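Local atomic coordinates of uncharacterized protein SPO1766 (PDB entry 3DNX), a protein that is of unknown function but belongs to the MmcB-like family of the PDDEXK nuclease clan and may act in DNA repair. Residues L76-D80 against R124-L128. Sequence-based numbering, arbitrary orientation.
Sequences LEWCD and RRKVL
Two arginines on the first turn of helix 122-144, Arg124 and Arg125, fasten it to the loop leading into strand 81-86, one by a cation-pi stack on Trp78, the other by a paired salt bridge to Asp80. The Arg124 chain leaves with CG opposite its backbone N (chi1 -167°) and bends at chi2 and chi3, laying the guanidinium flat over the six-membered ring of Trp78, CZ 3.5 Å from its centroid and the planes 24° apart. From there Arg124 NH1 reaches Glu77 OE1 at 2.6 Å in a salt bridge whose hydrogen bond is bent and weak. Arg125 meets Asp80 end-on: NH1 lies 2.8 Å from OD2 along a nearly straight bond (177°), and NH2 3.0 Å from OD1, the groups almost coplanar. On the side of the indole plane away from the guanidinium, Leu128 CD2 comes in obliquely to Trp78 CE3 at 4.0 Å. A serine in place of Trp78 would probably leave the Arg124 guanidinium without its aromatic platform, freer to swing from Glu77. The Asp80 carboxylate also accepts backbone N-H groups of Ile54 and Leu120, and Arg125 donates to Gly52 O, tying the helix start to the beginning of strand 54-59 and the loop before it.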
ATOM      1  N   LEU A  76       4.738  17.314 -13.026  1.00 27.33           N
ATOM      2  CA  LEU A  76       3.335  17.694 -13.219  1.00 27.22           C
ATOM      3  C   LEU A  76       2.448  16.642 -13.905  1.00 26.79           C
ATOM      4  O   LEU A  76       1.284  16.439 -13.519  1.00 26.50           O
ATOM      5  CB  LEU A  76       3.283  19.039 -13.968  1.00 27.40           C
ATOM      6  CG  LEU A  76       3.872  20.230 -13.174  1.00 26.60           C
ATOM      7  CD1 LEU A  76       3.571  21.579 -13.850  1.00 25.98           C
ATOM      8  CD2 LEU A  76       3.359  20.220 -11.726  1.00 25.85           C
ATOM      9  N   GLU A  77       2.995  15.994 -14.931  1.00 26.70           N
ATOM     10  CA  GLU A  77       2.278  14.994 -15.681  1.00 27.00           C
ATOM     11  C   GLU A  77       2.032  13.704 -14.899  1.00 27.17           C
ATOM     12  O   GLU A  77       1.361  12.803 -15.392  1.00 26.94           O
ATOM     13  CB  GLU A  77       3.015  14.680 -16.998  1.00 27.76           C
ATOM     14  CG  GLU A  77       4.420  14.051 -16.878  1.00 27.43           C
ATOM     15  CD  GLU A  77       4.864  13.435 -18.195  1.00 30.96           C
ATOM     16  OE1 GLU A  77       3.970  13.013 -18.971  1.00 29.86           O
ATOM     17  OE2 GLU A  77       6.088  13.363 -18.460  1.00 31.00           O
ATOM     18  N   TRP A  78       2.576  13.608 -13.693  1.00 27.84           N
ATOM     19  CA  TRP A  78       2.439  12.400 -12.883  1.00 28.52           C
ATOM     20  C   TRP A  78       1.545  12.590 -11.669  1.00 29.51           C
ATOM     21  O   TRP A  78       1.571  11.746 -10.777  1.00 29.23           O
ATOM     22  CB  TRP A  78       3.820  11.920 -12.438  1.00 28.34           C
ATOM     23  CG  TRP A  78       4.677  11.587 -13.591  1.00 27.70           C
ATOM     24  CD1 TRP A  78       5.747  12.294 -14.042  1.00 28.32           C
ATOM     25  CD2 TRP A  78       4.515  10.475 -14.490  1.00 28.02           C
ATOM     26  NE1 TRP A  78       6.276  11.685 -15.165  1.00 26.63           N
ATOM     27  CE2 TRP A  78       5.538  10.570 -15.458  1.00 26.73           C
ATOM     28  CE3 TRP A  78       3.602   9.411 -14.568  1.00 26.37           C
ATOM     29  CZ2 TRP A  78       5.685   9.643 -16.473  1.00 28.27           C
ATOM     30  CZ3 TRP A  78       3.749   8.490 -15.565  1.00 27.45           C
ATOM     31  CH2 TRP A  78       4.780   8.612 -16.521  1.00 28.83           C
ATOM     32  N   CYS A  79       0.775  13.688 -11.633  1.00 30.37           N
ATOM     33  CA  CYS A  79      -0.102  13.985 -10.503  1.00 30.52           C
ATOM     34  C   CYS A  79      -1.301  14.841 -10.890  1.00 30.62           C
ATOM     35  O   CYS A  79      -1.343  15.409 -11.965  1.00 30.35           O
ATOM     36  CB  CYS A  79       0.684  14.659  -9.367  1.00 29.95           C
ATOM     37  SG  CYS A  79       1.428  16.256  -9.749  1.00 33.52           S
ATOM     38  N   ASP A  80      -2.315  14.839 -10.036  1.00 30.59           N
ATOM     39  CA  ASP A  80      -3.438  15.742 -10.153  1.00 30.05           C
ATOM     40  C   ASP A  80      -3.069  17.103  -9.566  1.00 30.40           C
ATOM     41  O   ASP A  80      -3.462  18.116 -10.117  1.00 30.16           O
ATOM     42  CB  ASP A  80      -4.655  15.200  -9.420  1.00 30.00           C
ATOM     43  CG  ASP A  80      -5.137  13.906  -9.977  1.00 29.91           C
ATOM     44  OD1 ASP A  80      -5.341  13.800 -11.213  1.00 29.20           O
ATOM     45  OD2 ASP A  80      -5.347  12.999  -9.186  1.00 28.27           O
ATOM     46  N   ARG A 124      -3.447   6.335 -16.790  1.00 44.79           N
ATOM     47  CA  ARG A 124      -2.272   6.706 -16.016  1.00 44.89           C
ATOM     48  C   ARG A 124      -2.527   6.670 -14.518  1.00 43.80           C
ATOM     49  O   ARG A 124      -1.659   6.265 -13.756  1.00 43.62           O
ATOM     50  CB  ARG A 124      -1.881   8.112 -16.358  1.00 45.15           C
ATOM     51  CG  ARG A 124      -0.510   8.518 -15.871  1.00 47.67           C
ATOM     52  CD  ARG A 124       0.408   8.564 -17.078  1.00 48.71           C
ATOM     53  NE  ARG A 124       1.380   9.577 -16.934  1.00 47.08           N
ATOM     54  CZ  ARG A 124       2.135  10.067 -17.916  1.00 45.97           C
ATOM     55  NH1 ARG A 124       2.981  11.017 -17.615  1.00 42.19           N
ATOM     56  NH2 ARG A 124       2.088   9.617 -19.165  1.00 42.92           N
ATOM     57  N   ARG A 125      -3.692   7.157 -14.103  1.00 42.61           N
ATOM     58  CA  ARG A 125      -4.114   7.033 -12.722  1.00 42.30           C
ATOM     59  C   ARG A 125      -4.025   5.562 -12.268  1.00 42.47           C
ATOM     60  O   ARG A 125      -3.584   5.258 -11.163  1.00 41.94           O
ATOM     61  CB  ARG A 125      -5.540   7.520 -12.572  1.00 41.69           C
ATOM     62  CG  ARG A 125      -6.031   7.568 -11.139  1.00 41.56           C
ATOM     63  CD  ARG A 125      -7.445   8.097 -11.061  1.00 41.36           C
ATOM     64  NE  ARG A 125      -7.527   9.353 -11.791  1.00 40.48           N
ATOM     65  CZ  ARG A 125      -7.019  10.498 -11.359  1.00 43.83           C
ATOM     66  NH1 ARG A 125      -6.409  10.562 -10.178  1.00 45.33           N
ATOM     67  NH2 ARG A 125      -7.102  11.590 -12.134  1.00 40.81           N
ATOM     68  N   LYS A 126      -4.475   4.655 -13.111  1.00 42.91           N
ATOM     69  CA  LYS A 126      -4.436   3.207 -12.791  1.00 43.36           C
ATOM     70  C   LYS A 126      -3.032   2.702 -12.556  1.00 42.40           C
ATOM     71  O   LYS A 126      -2.772   1.992 -11.581  1.00 42.17           O
ATOM     72  CB  LYS A 126      -4.989   2.376 -13.939  1.00 45.04           C
ATOM     73  CG  LYS A 126      -6.461   2.174 -13.900  1.00 49.40           C
ATOM     74  CD  LYS A 126      -6.867   0.889 -14.607  1.00 54.56           C
ATOM     75  CE  LYS A 126      -8.158   1.080 -15.435  1.00 57.35           C
ATOM     76  NZ  LYS A 126      -8.729   2.495 -15.375  1.00 57.21           N
ATOM     77  N   VAL A 127      -2.132   3.035 -13.473  1.00 41.11           N
ATOM     78  CA  VAL A 127      -0.744   2.590 -13.379  1.00 40.38           C
ATOM     79  C   VAL A 127      -0.109   3.077 -12.090  1.00 39.67           C
ATOM     80  O   VAL A 127       0.565   2.314 -11.385  1.00 38.37           O
ATOM     81  CB  VAL A 127       0.090   3.066 -14.591  1.00 40.77           C
ATOM     82  CG1 VAL A 127       1.577   2.788 -14.374  1.00 42.42           C
ATOM     83  CG2 VAL A 127      -0.351   2.364 -15.818  1.00 40.80           C
ATOM     84  N   LEU A 128      -0.331   4.357 -11.760  1.00 38.13           N
ATOM     85  CA  LEU A 128       0.289   4.934 -10.609  1.00 37.40           C
ATOM     86  C   LEU A 128      -0.280   4.394  -9.294  1.00 36.22           C
ATOM     87  O   LEU A 128       0.446   4.241  -8.347  1.00 36.07           O
ATOM     88  CB  LEU A 128       0.124   6.455 -10.641  1.00 37.35           C
ATOM     89  CG  LEU A 128       0.885   7.171 -11.750  1.00 38.53           C
ATOM     90  CD1 LEU A 128       0.415   8.629 -11.784  1.00 36.55           C
ATOM     91  CD2 LEU A 128       2.410   7.082 -11.489  1.00 36.32           C
TER